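Local structure of metastasis-associated protein MTA1 (Homo sapiens, 6G16) at residues E27-W32 with A45-E50. The protein probably acts as a subunit of the NuRD chromatin-remodelling complex, its R1 region recruiting a histone-binding chaperone of the RBBP family. Residues are numbered along the deposited sequence; the frame is centred on the assembly and turned at random.
Sequences EILRPW and AAIKAE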
loop_
_atom_site.group_PDB
_atom_site.type_symbol
_atom_site.label_atom_id
_atom_site.label_comp_id
_atom_site.label_asym_id
_atom_site.label_seq_id
_atom_site.Cartn_x
_atom_site.Cartn_y
_atom_site.Cartn_z
ATOM N N GLU B 27 3.872 4.887 -30.684
ATOM C CA GLU B 27 3.244 3.836 -31.510
ATOM C C GLU B 27 3.995 2.506 -31.457
ATOM O O GLU B 27 3.411 1.448 -31.712
ATOM C CB GLU B 27 3.092 4.284 -32.981
ATOM C CG GLU B 27 2.435 5.645 -33.230
ATOM C CD GLU B 27 1.157 5.888 -32.437
ATOM O OE1 GLU B 27 0.454 4.888 -32.100
ATOM O OE2 GLU B 27 0.866 7.092 -32.167
ATOM N N ILE B 28 5.292 2.570 -31.155
ATOM C CA ILE B 28 6.119 1.377 -30.990
ATOM C C ILE B 28 6.056 0.834 -29.555
ATOM O O ILE B 28 5.814 -0.345 -29.335
ATOM C CB ILE B 28 7.575 1.668 -31.348
ATOM C CG1 ILE B 28 7.649 1.989 -32.854
ATOM C CG2 ILE B 28 8.455 0.452 -31.016
ATOM C CD1 ILE B 28 9.046 2.273 -33.399
ATOM N N LEU B 29 6.283 1.709 -28.591
ATOM C CA LEU B 29 6.237 1.353 -27.181
ATOM C C LEU B 29 4.867 0.876 -26.719
ATOM O O LEU B 29 4.774 -0.112 -26.029
ATOM C CB LEU B 29 6.668 2.559 -26.344
ATOM C CG LEU B 29 6.541 2.462 -24.836
ATOM C CD1 LEU B 29 7.319 1.276 -24.278
ATOM C CD2 LEU B 29 7.031 3.769 -24.249
ATOM N N ARG B 30 3.821 1.608 -27.075
ATOM C CA ARG B 30 2.437 1.282 -26.718
ATOM C C ARG B 30 2.293 1.212 -25.195
ATOM O O ARG B 30 2.029 0.145 -24.644
ATOM C CB ARG B 30 1.982 -0.029 -27.396
ATOM C CG ARG B 30 1.994 0.023 -28.912
ATOM C CD ARG B 30 1.956 -1.366 -29.513
ATOM N NE ARG B 30 0.758 -2.111 -29.118
ATOM C CZ ARG B 30 0.716 -3.412 -28.819
ATOM N NH1 ARG B 30 1.818 -4.163 -28.847
ATOM N NH2 ARG B 30 -0.444 -3.964 -28.453
ATOM N N PRO B 31 2.494 2.344 -24.507
ATOM C CA PRO B 31 2.564 2.364 -23.034
ATOM C C PRO B 31 1.361 1.758 -22.323
ATOM O O PRO B 31 1.523 1.119 -21.291
ATOM C CB PRO B 31 2.655 3.870 -22.692
ATOM C CG PRO B 31 2.994 4.574 -23.949
ATOM C CD PRO B 31 2.530 3.701 -25.080
ATOM N N TRP B 32 0.173 2.011 -22.862
ATOM C CA TRP B 32 -1.086 1.455 -22.355
ATOM C C TRP B 32 -1.018 -0.077 -22.275
ATOM O O TRP B 32 -1.514 -0.689 -21.317
ATOM C CB TRP B 32 -2.278 1.919 -23.218
ATOM C CG TRP B 32 -2.170 1.569 -24.705
ATOM C CD1 TRP B 32 -2.567 0.410 -25.303
ATOM C CD2 TRP B 32 -1.615 2.396 -25.757
ATOM N NE1 TRP B 32 -2.296 0.462 -26.659
ATOM C CE2 TRP B 32 -1.711 1.665 -26.959
ATOM C CE3 TRP B 32 -1.048 3.683 -25.789
ATOM C CZ2 TRP B 32 -1.263 2.174 -28.191
ATOM C CZ3 TRP B 32 -0.599 4.186 -27.010
ATOM C CH2 TRP B 32 -0.713 3.431 -28.196
ATOM N N ALA B 45 15.293 -1.666 -28.910
ATOM C CA ALA B 45 16.078 -1.408 -30.131
ATOM C C ALA B 45 15.286 -0.529 -31.109
ATOM O O ALA B 45 15.701 0.608 -31.430
ATOM C CB ALA B 45 16.498 -2.724 -30.800
ATOM N N ALA B 46 14.120 -1.040 -31.515
ATOM C CA ALA B 46 13.208 -0.284 -32.377
ATOM C C ALA B 46 12.956 1.150 -31.868
ATOM O O ALA B 46 13.020 2.100 -32.653
ATOM C CB ALA B 46 11.902 -1.036 -32.535
ATOM N N ILE B 47 12.704 1.293 -30.564
ATOM C CA ILE B 47 12.438 2.605 -29.945
ATOM C C ILE B 47 13.636 3.528 -30.097
ATOM O O ILE B 47 13.451 4.683 -30.485
ATOM C CB ILE B 47 12.034 2.481 -28.452
ATOM C CG1 ILE B 47 10.664 1.794 -28.339
ATOM C CG2 ILE B 47 11.995 3.850 -27.756
ATOM C CD1 ILE B 47 10.306 1.350 -26.926
ATOM N N LYS B 48 14.835 3.016 -29.795
ATOM C CA LYS B 48 16.078 3.819 -29.853
ATOM C C LYS B 48 16.370 4.286 -31.292
ATOM O O LYS B 48 16.757 5.436 -31.535
ATOM C CB LYS B 48 17.266 3.020 -29.311
ATOM C CG LYS B 48 17.261 2.912 -27.795
ATOM C CD LYS B 48 18.261 1.894 -27.277
ATOM C CE LYS B 48 17.904 1.455 -25.867
ATOM N NZ LYS B 48 18.900 0.475 -25.358
ATOM N N ALA B 49 16.162 3.382 -32.238
ATOM C CA ALA B 49 16.345 3.700 -33.635
ATOM C C ALA B 49 15.423 4.832 -34.027
ATOM O O ALA B 49 15.891 5.910 -34.419
ATOM C CB ALA B 49 16.077 2.474 -34.493
ATOM N N GLU B 50 14.116 4.610 -33.875
ATOM C CA GLU B 50 13.130 5.601 -34.328
ATOM C C GLU B 50 13.217 6.923 -33.554
ATOM O O GLU B 50 12.851 7.965 -34.075
ATOM C CB GLU B 50 11.713 5.055 -34.270
ATOM C CG GLU B 50 10.783 5.720 -35.291
ATOM C CD GLU B 50 9.318 5.782 -34.861
ATOM O OE1 GLU B 50 8.982 5.602 -33.651
ATOM O OE2 GLU B 50 8.482 6.054 -35.753
#
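Ile28 points its side chain at helix 44-53 and meets the adjacent Ala46 and Ile47 and, about one turn further along, Glu50, while its CA stands 6.5 Å from that of Ile47. CG1 sits anti to the carbonyl carbon, beside the backbone N (chi1 -66°), which sends CG1-CD1 toward Glu50 while CG2 settles against Ile47 CG1 at 3.7 Å and touches Ala46 CB at 4.1 Å. The Ile28 and Ile47 side chains run antiparallel, side by side. Ile28 CD1 lies 3.8 Å from Glu50 CD and 4.0 Å from Glu50 CB. The Glu50 carboxylate is beside Ile28 CD1 in van der Waals contact; its OE2 forms a salt bridge with Arg54 of the same chain. Replacing Ile28 by alanine, which keeps only CB, would probably leave Ile47 CG1 and the aliphatic part of Glu50 without their cover on this side. The contact is apolar helix-to-helix packing within the MTA R1 domain, joining the C-terminal end of the short helix 26-29 to helix 44-53. Leu29 follows, its CB 3.9 Å from Ile47 CD1 and its CD1 4.0 Å from the same methyl, the two side chains crossing at a slant. Ile42 touches both Leu29 and Ile47 from the intervening loop, and an aromatic side chain of the partner protein packs on Leu29. At Arg30 the backbone takes positive phi (58°), leaving one helix and occupying the N-cap position of helix 31-34, which turns the chain away from helix 44-53.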